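Local coordinates for flagellar basal body protein (Helicobacter pylori, PDB 5NPY) that probably forms, in many copies, the curved hook that joins the flagellar motor to the filament, at residues 245-250 / 263-268; 291-296 / 313-318; 241-246 / 382-387; 204-209 / 354-359; 196-201 / 457-462. All coordinates share one frame; numbering follows the deposited sequence.

Contact 1 (245-250 / 263-268); sequences NRKLNV and VFTYGD
The side chains of Lys247 and Thr265 rise together from one face of a beta hairpin whose arms are strands 247-252 and 260-266. Locally the arms run antiparallel at 160° and 4.7 Å between axes. Leu248 and Phe264 form the hydrogen-bonded pair, Leu248 N giving to Phe264 O at 2.8 Å and Phe264 N returning to Leu248 O at 2.9 Å; Lys247-Thr265 and Asn249-Val263 are the non-hydrogen-bonded pairs beside it. The lysine chain bends at chi2 (-66°) and again at chi4, which curls it back over its partner and lets NZ donate a hydrogen bond to Thr265 OG1 at 2.9 Å, while CD packs on Val263 CG1. On the other face Phe264 and Leu248 turn inward, where helix 279-289 covers them with Leu282 and Leu285 reaches the phenyl ring. Val250 sits over one face of the ring, CG1 4.0 Å from the centroid of Phe264 and nearest to CZ, in a CH-pi contact. At the open end of the hairpin Arg246 O takes the N-H of Tyr266. The arginine chain then runs extended from CG to NE along the tyrosine backbone, and its NH1 comes to the edge of the ring, guanidinium and phenol planes 30° apart. The phenol hydroxyl itself is bonded to Asp228 and Lys277. Arg246 NH1 also donates to Tyr266 O at 2.8 Å; the oxygen lies in the guanidinium plane, but the nitrogen stands well above the carbonyl plane of Tyr266.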
# COMPACT_ATOMS: atom_id res chain seq x y z
N ASN A 245 -4.52 -13.76 33.68
CA ASN A 245 -5.03 -13.52 35.05
C ASN A 245 -6.51 -13.13 34.98
O ASN A 245 -6.85 -11.95 35.08
CB ASN A 245 -4.22 -12.44 35.76
CG ASN A 245 -2.73 -12.72 35.74
OD1 ASN A 245 -2.26 -13.70 36.32
ND2 ASN A 245 -1.98 -11.86 35.08
N ARG A 246 -7.39 -14.14 34.86
CA ARG A 246 -8.81 -13.95 34.58
C ARG A 246 -9.64 -13.63 35.82
O ARG A 246 -10.74 -13.08 35.67
CB ARG A 246 -9.38 -15.21 33.91
CG ARG A 246 -8.57 -15.68 32.66
CD ARG A 246 -9.19 -16.87 31.96
NE ARG A 246 -8.54 -17.13 30.68
CZ ARG A 246 -9.00 -16.62 29.54
NH1 ARG A 246 -10.07 -15.82 29.58
NH2 ARG A 246 -8.36 -16.89 28.41
N LYS A 247 -9.18 -13.95 37.03
CA LYS A 247 -10.02 -13.92 38.22
C LYS A 247 -9.99 -12.55 38.88
O LYS A 247 -8.91 -11.98 39.11
CB LYS A 247 -9.59 -14.99 39.22
CG LYS A 247 -9.77 -16.42 38.75
CD LYS A 247 -11.24 -16.78 38.57
CE LYS A 247 -11.43 -18.26 38.29
NZ LYS A 247 -12.24 -18.52 37.05
N LEU A 248 -11.17 -12.04 39.21
CA LEU A 248 -11.35 -10.84 40.02
C LEU A 248 -12.21 -11.22 41.22
O LEU A 248 -13.37 -11.60 41.05
CB LEU A 248 -12.05 -9.73 39.24
CG LEU A 248 -11.26 -8.66 38.50
CD1 LEU A 248 -12.24 -7.75 37.77
CD2 LEU A 248 -10.43 -7.83 39.42
N ASN A 249 -11.64 -11.12 42.43
CA ASN A 249 -12.37 -11.40 43.66
C ASN A 249 -12.85 -10.08 44.26
O ASN A 249 -12.04 -9.19 44.55
CB ASN A 249 -11.49 -12.14 44.66
CG ASN A 249 -10.64 -13.19 44.01
OD1 ASN A 249 -9.53 -12.90 43.56
ND2 ASN A 249 -11.14 -14.42 43.95
N VAL A 250 -14.15 -9.96 44.45
CA VAL A 250 -14.77 -8.78 45.03
C VAL A 250 -15.60 -9.20 46.22
O VAL A 250 -16.29 -10.23 46.17
CB VAL A 250 -15.61 -8.02 43.98
CG1 VAL A 250 -16.53 -8.99 43.26
CG2 VAL A 250 -16.39 -6.87 44.62
N VAL A 263 -16.87 -13.89 42.70
CA VAL A 263 -15.80 -14.09 41.73
C VAL A 263 -16.32 -13.74 40.35
O VAL A 263 -17.32 -14.30 39.89
CB VAL A 263 -15.26 -15.53 41.76
CG1 VAL A 263 -14.20 -15.70 40.68
CG2 VAL A 263 -14.67 -15.84 43.13
N PHE A 264 -15.65 -12.80 39.69
CA PHE A 264 -15.82 -12.52 38.28
C PHE A 264 -14.61 -13.07 37.54
O PHE A 264 -13.50 -13.12 38.08
CB PHE A 264 -15.93 -11.01 38.03
CG PHE A 264 -16.97 -10.32 38.87
CD1 PHE A 264 -18.00 -11.02 39.47
CD2 PHE A 264 -16.92 -8.95 39.03
CE1 PHE A 264 -18.96 -10.38 40.23
CE2 PHE A 264 -17.89 -8.28 39.79
CZ PHE A 264 -18.92 -9.00 40.38
N THR A 265 -14.83 -13.51 36.30
CA THR A 265 -13.80 -14.17 35.50
C THR A 265 -13.77 -13.60 34.09
O THR A 265 -14.81 -13.50 33.44
CB THR A 265 -14.04 -15.69 35.42
OG1 THR A 265 -13.96 -16.27 36.73
CG2 THR A 265 -13.05 -16.35 34.49
N TYR A 266 -12.58 -13.26 33.61
CA TYR A 266 -12.45 -12.76 32.25
C TYR A 266 -12.67 -13.87 31.25
O TYR A 266 -12.10 -14.96 31.37
CB TYR A 266 -11.08 -12.12 32.03
CG TYR A 266 -10.89 -11.60 30.62
CD1 TYR A 266 -10.26 -12.38 29.64
CD2 TYR A 266 -11.35 -10.33 30.26
CE1 TYR A 266 -10.11 -11.91 28.33
CE2 TYR A 266 -11.18 -9.84 28.95
CZ TYR A 266 -10.56 -10.64 28.00
OH TYR A 266 -10.39 -10.18 26.72
N GLY A 267 -13.48 -13.58 30.24
CA GLY A 267 -13.79 -14.53 29.19
C GLY A 267 -15.07 -14.14 28.48
O GLY A 267 -15.70 -13.13 28.79
N ASP A 268 -15.44 -14.98 27.51
CA ASP A 268 -16.68 -14.81 26.74
C ASP A 268 -17.84 -14.48 27.67
O ASP A 268 -18.22 -15.30 28.51
CB ASP A 268 -16.96 -16.08 25.92
CG ASP A 268 -18.16 -15.93 24.94
OD1 ASP A 268 -18.15 -16.59 23.88
OD2 ASP A 268 -19.11 -15.17 25.23

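Contact 2 (291-296 / 313-318); sequences GLDLNL and ANPSQT
Asp293 and Ala313 form one antiparallel hydrogen-bonded pair: Asp293 N gives to Ala313 O at 2.8 Å in a nearly straight bond (176°), and Ala313 N returns to Asp293 O at 2.9 Å. This is the end of the pairing between strands 293-298 and 308-313, since beyond Ala313 the chain leaves the strand and turns through Asn314 and Pro315. The side chains of Asp293 and Ala313 lie on the same face. Asp293 CG stands anti to its carbonyl carbon (chi1 -77°), and from there the carboxylate slants across the proline ring, OD1 touching Pro315 CG at 3.3 Å. The other edge of that ring rests on the backbone, CD lying 3.5 Å from Gly291 O. Further along the strand the amide oxygen of Asn295 reaches the methyl of Ala313 only loosely. Leu292 points into the interior instead, where it touches Ile312, Ile320 and Phe322. On the loop side, Asn314 bonds within its own loop: its ND2 donates to Thr318 O at 3.0 Å, the acceptor close to the amide plane, and also to Leu341 O, while OD1 takes a weak bond from Ser316 N. Lys287, on helix 279-289, touches the proline and makes a long, weak ion pair with Asp293 OD2 and a weak bond to Gly291 O. Two backbone bonds therefore carry the polar part of the contact, and the proline meets the carboxylate through carbon alone. The lysine would probably offset some of the negative charge of Asp293 beside that apolar ring.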
# COMPACT_ATOMS: atom_id res chain seq x y z
N GLY A 291 -23.11 -2.72 45.08
CA GLY A 291 -23.85 -1.52 44.77
C GLY A 291 -23.09 -0.52 43.94
O GLY A 291 -23.61 0.57 43.66
N LEU A 292 -21.87 -0.86 43.51
CA LEU A 292 -20.88 0.12 43.12
C LEU A 292 -20.91 0.40 41.62
O LEU A 292 -21.27 -0.46 40.80
CB LEU A 292 -19.48 -0.36 43.53
CG LEU A 292 -19.41 -0.95 44.95
CD1 LEU A 292 -18.00 -1.39 45.28
CD2 LEU A 292 -19.91 0.06 45.97
N ASP A 293 -20.53 1.63 41.27
CA ASP A 293 -20.44 2.08 39.89
C ASP A 293 -19.00 2.02 39.42
O ASP A 293 -18.09 2.46 40.12
CB ASP A 293 -20.95 3.51 39.75
CG ASP A 293 -22.46 3.60 39.77
OD1 ASP A 293 -22.96 4.66 40.20
OD2 ASP A 293 -23.13 2.63 39.35
N LEU A 294 -18.80 1.48 38.22
CA LEU A 294 -17.52 1.55 37.51
C LEU A 294 -17.61 2.64 36.45
O LEU A 294 -18.29 2.47 35.42
CB LEU A 294 -17.18 0.21 36.87
CG LEU A 294 -15.86 0.30 36.13
CD1 LEU A 294 -14.75 0.60 37.14
CD2 LEU A 294 -15.59 -0.96 35.33
N ASN A 295 -16.91 3.76 36.68
CA ASN A 295 -17.01 4.96 35.85
C ASN A 295 -15.69 5.27 35.15
O ASN A 295 -14.60 4.97 35.67
CB ASN A 295 -17.41 6.18 36.69
CG ASN A 295 -18.81 6.06 37.29
OD1 ASN A 295 -19.01 6.34 38.48
ND2 ASN A 295 -19.78 5.63 36.48
N LEU A 296 -15.79 5.88 33.97
CA LEU A 296 -14.67 6.55 33.32
C LEU A 296 -14.65 8.03 33.72
O LEU A 296 -15.65 8.73 33.53
CB LEU A 296 -14.78 6.41 31.80
CG LEU A 296 -13.61 6.99 31.02
CD1 LEU A 296 -12.39 6.15 31.25
CD2 LEU A 296 -13.95 7.07 29.54
N ALA A 313 -17.10 3.81 42.53
CA ALA A 313 -17.80 4.82 43.31
C ALA A 313 -19.08 4.24 43.90
O ALA A 313 -19.74 3.39 43.29
CB ALA A 313 -18.14 6.05 42.45
N ASN A 314 -19.42 4.71 45.10
CA ASN A 314 -20.69 4.39 45.72
C ASN A 314 -21.65 5.52 45.42
O ASN A 314 -21.37 6.67 45.81
CB ASN A 314 -20.52 4.22 47.23
CG ASN A 314 -21.84 3.92 47.93
OD1 ASN A 314 -22.88 3.82 47.30
ND2 ASN A 314 -21.78 3.76 49.25
N PRO A 315 -22.78 5.27 44.74
CA PRO A 315 -23.68 6.37 44.39
C PRO A 315 -24.54 6.83 45.57
O PRO A 315 -24.82 8.02 45.72
CB PRO A 315 -24.54 5.79 43.26
CG PRO A 315 -24.20 4.30 43.19
CD PRO A 315 -23.33 3.96 44.35
N SER A 316 -24.96 5.89 46.43
CA SER A 316 -25.75 6.27 47.59
C SER A 316 -24.88 6.95 48.65
O SER A 316 -23.65 6.86 48.64
CB SER A 316 -26.43 5.06 48.21
OG SER A 316 -27.19 5.46 49.34
N GLN A 317 -25.54 7.65 49.57
CA GLN A 317 -24.81 8.28 50.66
C GLN A 317 -24.67 7.37 51.87
O GLN A 317 -23.91 7.69 52.78
CB GLN A 317 -25.47 9.60 51.06
CG GLN A 317 -24.48 10.56 51.68
CD GLN A 317 -24.69 11.99 51.24
OE1 GLN A 317 -25.82 12.40 50.94
NE2 GLN A 317 -23.61 12.76 51.20
N THR A 318 -25.38 6.25 51.88
CA THR A 318 -25.15 5.22 52.89
C THR A 318 -23.94 4.38 52.49
O THR A 318 -23.93 3.79 51.40
CB THR A 318 -26.38 4.34 53.02
OG1 THR A 318 -26.62 3.70 51.76
CG2 THR A 318 -27.58 5.19 53.36

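Contact 3 (241-246 / 382-387); sequences DAITNR and SNDPTS
Arg246 grips Asp384 end-on, one nitrogen to each carboxylate oxygen: NH2 gives to OD1 of Asp384 at 2.8 Å and NH1 to OD2 at 2.9 Å. Both oxygens are met on the syn side and lie close to the guanidinium plane; the two flat groups are turned 21° apart. Beside this salt bridge Ile243 packs through the end of its longer branch, CD1 lying 3.4 Å from Asp384 CG, while its CG2 reaches CD of the Pro385 ring at 4.1 Å. In the second shell the carboxylate is held from its own side. Asp384 CG is anti to the backbone N (chi1 177°), which lets OD1 accept from Thr386 N at 2.8 Å, an Asx turn, and from Thr386 OG1 at the same length, both from above the carboxylate plane. The segment folds here as a type I turn from Asp384 to Ser387, with Asp384 O taking both N and OG of Ser387. The ring of Tyr266 packs against Ile243 and Asp384. The contact thus ties the loop leading into strand 247-252 to the loop following strand 370-381. OD1 takes three donors, the arginine's NH2 among them, and OD2 takes its NH1; this would favour the ionised carboxylate, its orientation fixed by its own turn as well as by the salt bridge.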
# COMPACT_ATOMS: atom_id res chain seq x y z
N ASP A 241 -3.35 -7.89 30.55
CA ASP A 241 -3.10 -9.33 30.45
C ASP A 241 -4.20 -10.14 31.14
O ASP A 241 -3.94 -11.13 31.82
CB ASP A 241 -1.71 -9.68 31.01
CG ASP A 241 -1.27 -11.10 30.66
OD1 ASP A 241 -0.29 -11.55 31.29
OD2 ASP A 241 -1.89 -11.78 29.80
N ALA A 242 -5.45 -9.71 30.94
CA ALA A 242 -6.61 -10.45 31.43
C ALA A 242 -6.56 -11.92 31.03
O ALA A 242 -7.09 -12.77 31.74
CB ALA A 242 -7.90 -9.84 30.89
N ILE A 243 -5.92 -12.22 29.90
CA ILE A 243 -5.95 -13.58 29.37
C ILE A 243 -5.33 -14.56 30.35
O ILE A 243 -5.86 -15.65 30.60
CB ILE A 243 -5.25 -13.64 28.00
CG1 ILE A 243 -6.07 -12.87 26.98
CG2 ILE A 243 -5.08 -15.09 27.56
CD1 ILE A 243 -7.36 -13.55 26.67
N THR A 244 -4.20 -14.20 30.95
CA THR A 244 -3.59 -15.15 31.85
C THR A 244 -3.91 -14.91 33.32
O THR A 244 -3.66 -15.79 34.14
CB THR A 244 -2.07 -15.20 31.61
OG1 THR A 244 -1.56 -13.90 31.37
CG2 THR A 244 -1.78 -16.04 30.39
N ASN A 245 -4.52 -13.76 33.68
CA ASN A 245 -5.03 -13.52 35.05
C ASN A 245 -6.51 -13.13 34.98
O ASN A 245 -6.85 -11.95 35.08
CB ASN A 245 -4.22 -12.44 35.76
CG ASN A 245 -2.73 -12.72 35.74
OD1 ASN A 245 -2.26 -13.70 36.32
ND2 ASN A 245 -1.98 -11.86 35.08
N ARG A 246 -7.39 -14.14 34.86
CA ARG A 246 -8.81 -13.95 34.58
C ARG A 246 -9.64 -13.63 35.82
O ARG A 246 -10.74 -13.08 35.67
CB ARG A 246 -9.38 -15.21 33.91
CG ARG A 246 -8.57 -15.68 32.66
CD ARG A 246 -9.19 -16.87 31.96
NE ARG A 246 -8.54 -17.13 30.68
CZ ARG A 246 -9.00 -16.62 29.54
NH1 ARG A 246 -10.07 -15.82 29.58
NH2 ARG A 246 -8.36 -16.89 28.41
N SER A 382 -9.43 -8.06 21.84
CA SER A 382 -8.34 -9.01 21.69
C SER A 382 -8.90 -10.42 21.51
O SER A 382 -10.00 -10.73 21.99
CB SER A 382 -7.39 -8.95 22.90
OG SER A 382 -7.99 -9.59 24.00
N ASN A 383 -8.17 -11.25 20.77
CA ASN A 383 -8.62 -12.61 20.49
C ASN A 383 -8.19 -13.52 21.65
O ASN A 383 -7.03 -13.88 21.79
CB ASN A 383 -8.08 -13.10 19.15
CG ASN A 383 -8.11 -14.63 19.00
OD1 ASN A 383 -7.07 -15.28 18.83
ND2 ASN A 383 -9.30 -15.21 19.10
N ASP A 384 -9.16 -13.86 22.50
CA ASP A 384 -8.95 -14.76 23.61
C ASP A 384 -8.87 -16.20 23.09
O ASP A 384 -9.81 -16.65 22.44
CB ASP A 384 -10.09 -14.57 24.63
CG ASP A 384 -10.00 -15.54 25.83
OD1 ASP A 384 -9.19 -16.48 25.81
OD2 ASP A 384 -10.74 -15.33 26.84
N PRO A 385 -7.78 -16.93 23.33
CA PRO A 385 -7.69 -18.29 22.80
C PRO A 385 -8.77 -19.22 23.33
O PRO A 385 -9.06 -20.21 22.66
CB PRO A 385 -6.29 -18.75 23.23
CG PRO A 385 -5.96 -17.92 24.42
CD PRO A 385 -6.54 -16.56 24.06
N THR A 386 -9.38 -18.94 24.48
CA THR A 386 -10.42 -19.84 24.97
C THR A 386 -11.80 -19.57 24.38
O THR A 386 -12.76 -20.23 24.77
CB THR A 386 -10.53 -19.77 26.49
OG1 THR A 386 -10.85 -18.43 26.88
CG2 THR A 386 -9.21 -20.22 27.16
N SER A 387 -11.92 -18.63 23.44
CA SER A 387 -13.18 -18.34 22.78
C SER A 387 -13.47 -19.37 21.68
O SER A 387 -12.56 -19.86 21.01
CB SER A 387 -13.13 -16.95 22.16
OG SER A 387 -12.18 -16.97 21.10

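Contact 4 (204-209 / 354-359); sequences HLKGVQ and IPYYST
Lys206 and Tyr356 meet because the tyrosine CG is anti to its backbone N (chi1 178°) while the bend of the lysine at chi2 (-92°) carries the chain beyond CG across the ring. Lysine CG comes over one face, 3.5 Å from the centroid of Tyr356 in a CH-pi contact, and CE lies over the same face, near CE1 and CZ. The phenol hydroxyl is bonded to Glu376. In the backbone, Lys206 and Ile354 form an antiparallel hydrogen-bonded pair, Ile354 N giving to Lys206 O at 2.8 Å and Lys206 N to Ile354 O at 3.0 Å. Leu205 lays CD2 against the peptide between Ile354 and Pro355, 3.5 Å from Pro355 N, and the side chains of Val208 and Ile354 cross at about a right angle, CG2 against CB. At the other end the imidazole of His204 leans on the rim of Tyr357, CD2 3.7 Å from Tyr357 CD1, and a water links His204 N to Tyr356 O. Strand 204-207 meets residues 354-359 at 112°, consistent with the brief pairing. Strand 370-381 runs along strand 346-364 too, placing Tyr378 against Tyr356 and Ile354, while strand 308-313 brings Leu308 to Val208.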
# COMPACT_ATOMS: atom_id res chain seq x y z
N HIS A 204 3.07 -0.14 20.63
CA HIS A 204 2.95 1.27 20.97
C HIS A 204 1.65 1.42 21.73
O HIS A 204 0.70 0.66 21.52
CB HIS A 204 2.98 2.26 19.80
CG HIS A 204 4.11 2.04 18.84
ND1 HIS A 204 5.25 2.82 18.83
CD2 HIS A 204 4.27 1.13 17.84
CE1 HIS A 204 6.06 2.39 17.88
NE2 HIS A 204 5.49 1.37 17.27
N LEU A 205 1.62 2.39 22.63
CA LEU A 205 0.45 2.72 23.42
C LEU A 205 0.24 4.23 23.37
O LEU A 205 1.18 5.01 23.18
CB LEU A 205 0.60 2.27 24.87
CG LEU A 205 0.67 0.76 25.09
CD1 LEU A 205 1.48 0.44 26.38
CD2 LEU A 205 -0.76 0.13 25.12
N LYS A 206 -1.03 4.62 23.52
CA LYS A 206 -1.41 6.00 23.73
C LYS A 206 -2.36 6.05 24.93
O LYS A 206 -3.06 5.08 25.25
CB LYS A 206 -2.12 6.61 22.50
CG LYS A 206 -1.22 7.01 21.35
CD LYS A 206 -0.77 8.46 21.42
CE LYS A 206 0.11 8.81 20.22
NZ LYS A 206 1.50 9.26 20.54
N GLY A 207 -2.36 7.20 25.60
CA GLY A 207 -3.39 7.45 26.57
C GLY A 207 -4.73 7.17 25.93
O GLY A 207 -4.96 7.49 24.76
N VAL A 208 -5.62 6.55 26.70
CA VAL A 208 -6.89 6.14 26.14
C VAL A 208 -7.76 7.35 25.79
O VAL A 208 -8.69 7.22 24.99
CB VAL A 208 -7.55 5.16 27.13
CG1 VAL A 208 -8.30 5.90 28.24
CG2 VAL A 208 -8.41 4.16 26.37
N GLN A 209 -7.45 8.54 26.33
CA GLN A 209 -8.18 9.76 25.97
C GLN A 209 -8.12 10.03 24.48
O GLN A 209 -9.01 10.70 23.95
CB GLN A 209 -7.64 10.98 26.73
CG GLN A 209 -6.21 11.39 26.34
CD GLN A 209 -5.15 10.82 27.27
OE1 GLN A 209 -5.33 9.76 27.89
NE2 GLN A 209 -4.05 11.53 27.39
N ILE A 354 -4.12 2.50 25.62
CA ILE A 354 -4.72 1.66 24.59
C ILE A 354 -3.66 1.34 23.54
O ILE A 354 -2.85 2.20 23.18
CB ILE A 354 -5.94 2.37 23.97
CG1 ILE A 354 -6.75 1.42 23.07
CG2 ILE A 354 -5.51 3.65 23.21
CD1 ILE A 354 -8.09 2.02 22.61
N PRO A 355 -3.61 0.11 23.04
CA PRO A 355 -2.64 -0.21 21.98
C PRO A 355 -2.91 0.59 20.71
O PRO A 355 -4.06 0.83 20.33
CB PRO A 355 -2.81 -1.72 21.76
CG PRO A 355 -3.41 -2.24 23.09
CD PRO A 355 -4.30 -1.08 23.56
N TYR A 356 -1.83 1.02 20.05
CA TYR A 356 -1.87 2.13 19.11
C TYR A 356 -0.94 1.83 17.94
O TYR A 356 0.00 1.05 18.06
CB TYR A 356 -1.46 3.45 19.80
CG TYR A 356 -1.43 4.65 18.87
CD1 TYR A 356 -0.24 5.15 18.37
CD2 TYR A 356 -2.61 5.30 18.51
CE1 TYR A 356 -0.22 6.28 17.53
CE2 TYR A 356 -2.61 6.39 17.67
CZ TYR A 356 -1.43 6.88 17.19
OH TYR A 356 -1.48 7.99 16.38
N TYR A 357 -1.24 2.45 16.79
CA TYR A 357 -0.27 2.53 15.70
C TYR A 357 -0.71 3.64 14.75
O TYR A 357 -1.82 4.17 14.85
CB TYR A 357 -0.12 1.19 14.96
CG TYR A 357 1.14 1.13 14.09
CD1 TYR A 357 2.38 1.46 14.63
CD2 TYR A 357 1.07 0.77 12.75
CE1 TYR A 357 3.54 1.42 13.86
CE2 TYR A 357 2.22 0.73 11.95
CZ TYR A 357 3.46 1.06 12.53
OH TYR A 357 4.62 1.03 11.80
N SER A 358 0.19 4.01 13.84
CA SER A 358 -0.09 5.03 12.84
C SER A 358 0.73 4.75 11.59
O SER A 358 1.86 4.27 11.67
CB SER A 358 0.21 6.44 13.36
OG SER A 358 1.57 6.53 13.72
N THR A 359 0.13 5.00 10.43
CA THR A 359 0.80 4.81 9.14
C THR A 359 0.58 6.06 8.32
O THR A 359 -0.23 6.92 8.67
CB THR A 359 0.26 3.58 8.39
OG1 THR A 359 -1.10 3.82 7.99
CG2 THR A 359 0.36 2.32 9.30
O HOH W 1 1.56 -1.01 17.90

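Contact 5 (196-201 / 457-462); sequences SVNLNP and SDLSYQ
Asn198 and Asn200 bind a loop to the end of a strand, a contact made mostly by amide side chains on backbone groups: strand 192-198 runs out here, and residues 457-462 belong to the loop between strands 442-447 and 465-471. A single bridge opens it, Ser457 N giving to Val197 O at 3.0 Å and Leu199 N to Ser457 O at 2.8 Å. Asn198 then reaches across with CG anti to the backbone N (chi1 -178°). Its OD1 takes Leu459 N at 2.7 Å and the hydroxyl of Ser457 at 2.9 Å, each in the amide plane on a lone pair, and ND2 returns a bond to Leu459 O at 3.2 Å, nearly straight (167°). ND2 also serves Asp463 O, so the amide is fixed in rotation. Gln462 slants across it, OE1 3.3 Å from Asn198 CB, the two amide planes 61° apart. Two residues on, Asn200 ND2 donates to Gln462 O at 2.6 Å from above the carbonyl plane and more weakly to Ser460 O, while its OD1 takes Lys202 N. Leu199, meanwhile, packs toward Tyr357 and Tyr377. The Asn198-Leu459 pair is a side-chain imitation of backbone pairing, an amide N-H and C=O matched to one peptide residue, which extends the pairing past the end of an inner strand of the mixed four-stranded sheet into an irregular loop.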
# COMPACT_ATOMS: atom_id res chain seq x y z
N SER A 196 -0.38 -2.66 3.05
CA SER A 196 -0.16 -3.82 3.88
C SER A 196 0.56 -3.34 5.13
O SER A 196 1.62 -2.71 5.03
CB SER A 196 0.64 -4.91 3.15
OG SER A 196 1.67 -4.40 2.31
N VAL A 197 -0.05 -3.58 6.29
CA VAL A 197 0.47 -3.17 7.59
C VAL A 197 0.30 -4.35 8.54
O VAL A 197 -0.71 -5.06 8.52
CB VAL A 197 -0.26 -1.92 8.13
CG1 VAL A 197 -1.78 -2.14 8.23
CG2 VAL A 197 0.28 -1.51 9.44
N ASN A 198 1.29 -4.55 9.39
CA ASN A 198 1.15 -5.50 10.47
C ASN A 198 0.87 -4.69 11.72
O ASN A 198 1.49 -3.65 11.94
CB ASN A 198 2.41 -6.35 10.63
CG ASN A 198 2.25 -7.37 11.72
OD1 ASN A 198 1.61 -8.40 11.50
ND2 ASN A 198 2.86 -7.12 12.87
N LEU A 199 -0.10 -5.14 12.52
CA LEU A 199 -0.49 -4.43 13.73
C LEU A 199 -0.19 -5.33 14.92
O LEU A 199 -0.87 -6.34 15.12
CB LEU A 199 -1.96 -4.03 13.69
CG LEU A 199 -2.44 -3.04 12.59
CD1 LEU A 199 -3.94 -2.86 12.65
CD2 LEU A 199 -1.78 -1.69 12.67
N ASN A 200 0.80 -4.97 15.70
CA ASN A 200 1.19 -5.78 16.84
C ASN A 200 0.60 -5.19 18.11
O ASN A 200 0.79 -3.99 18.37
CB ASN A 200 2.71 -5.86 16.95
CG ASN A 200 3.19 -6.91 17.98
OD1 ASN A 200 2.80 -6.89 19.14
ND2 ASN A 200 4.05 -7.83 17.55
N PRO A 201 -0.11 -5.99 18.91
CA PRO A 201 -0.84 -5.43 20.06
C PRO A 201 0.04 -5.05 21.24
O PRO A 201 -0.48 -4.54 22.24
CB PRO A 201 -1.80 -6.57 20.45
CG PRO A 201 -1.15 -7.83 19.90
CD PRO A 201 -0.41 -7.41 18.65
N SER A 457 -1.73 -7.86 8.56
CA SER A 457 -1.71 -8.95 9.52
C SER A 457 -1.63 -8.41 10.94
O SER A 457 -1.33 -7.24 11.16
CB SER A 457 -0.55 -9.91 9.25
OG SER A 457 0.61 -9.17 8.94
N ASP A 458 -1.97 -9.29 11.89
CA ASP A 458 -1.73 -9.05 13.30
C ASP A 458 -0.71 -10.06 13.84
O ASP A 458 -0.96 -10.71 14.86
CB ASP A 458 -3.06 -9.09 14.06
CG ASP A 458 -3.68 -10.49 14.12
OD1 ASP A 458 -3.43 -11.32 13.23
OD2 ASP A 458 -4.41 -10.77 15.09
N LEU A 459 0.43 -10.20 13.15
CA LEU A 459 1.47 -11.17 13.52
C LEU A 459 2.18 -10.75 14.80
O LEU A 459 2.70 -9.63 14.90
CB LEU A 459 2.50 -11.32 12.41
CG LEU A 459 2.08 -11.98 11.10
CD1 LEU A 459 3.18 -11.91 10.02
CD2 LEU A 459 1.62 -13.42 11.35
N SER A 460 2.24 -11.68 15.76
CA SER A 460 2.81 -11.38 17.08
C SER A 460 4.33 -11.23 17.03
O SER A 460 4.90 -10.45 17.79
CB SER A 460 2.43 -12.47 18.08
OG SER A 460 1.67 -11.96 19.16
N TYR A 461 5.00 -11.98 16.15
CA TYR A 461 6.45 -12.02 16.16
C TYR A 461 7.07 -10.79 15.50
O TYR A 461 8.26 -10.55 15.70
CB TYR A 461 6.95 -13.31 15.49
CG TYR A 461 6.62 -13.44 14.00
CD1 TYR A 461 5.52 -14.19 13.57
CD2 TYR A 461 7.44 -12.87 13.04
CE1 TYR A 461 5.24 -14.33 12.21
CE2 TYR A 461 7.16 -12.99 11.68
CZ TYR A 461 6.07 -13.72 11.27
OH TYR A 461 5.82 -13.84 9.91
N GLN A 462 6.29 -10.02 14.74
CA GLN A 462 6.77 -8.85 14.01
C GLN A 462 6.29 -7.57 14.68
O GLN A 462 5.17 -7.51 15.21
CB GLN A 462 6.28 -8.93 12.54
CG GLN A 462 6.78 -7.85 11.57
CD GLN A 462 6.25 -8.07 10.13
OE1 GLN A 462 5.04 -8.21 9.93
NE2 GLN A 462 7.15 -8.11 9.15

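Overall arrangement
From the N terminus, the chain first opens contact 5 at 196-201 and then contact 4 at 204-209. Contact 5 closes last, at 457-462, so the other four lie inside its loop. Contact 4 closes at 354-359, with contacts 1 and 2 nested within it in series; contact 3 opens on residues that overlap the start of contact 1, encloses contact 2 and crosses contact 4. Contacts 1 and 3 share Arg246 and touch through Tyr266, joining the 247-266 hairpin to the loop after strand 370-381. Contacts 4 and 5 touch where Tyr357 meets Leu199 and Val197. Contacts 2 and 4 reach the same antiparallel sheet without touching, their nearest atoms about 5 Å apart.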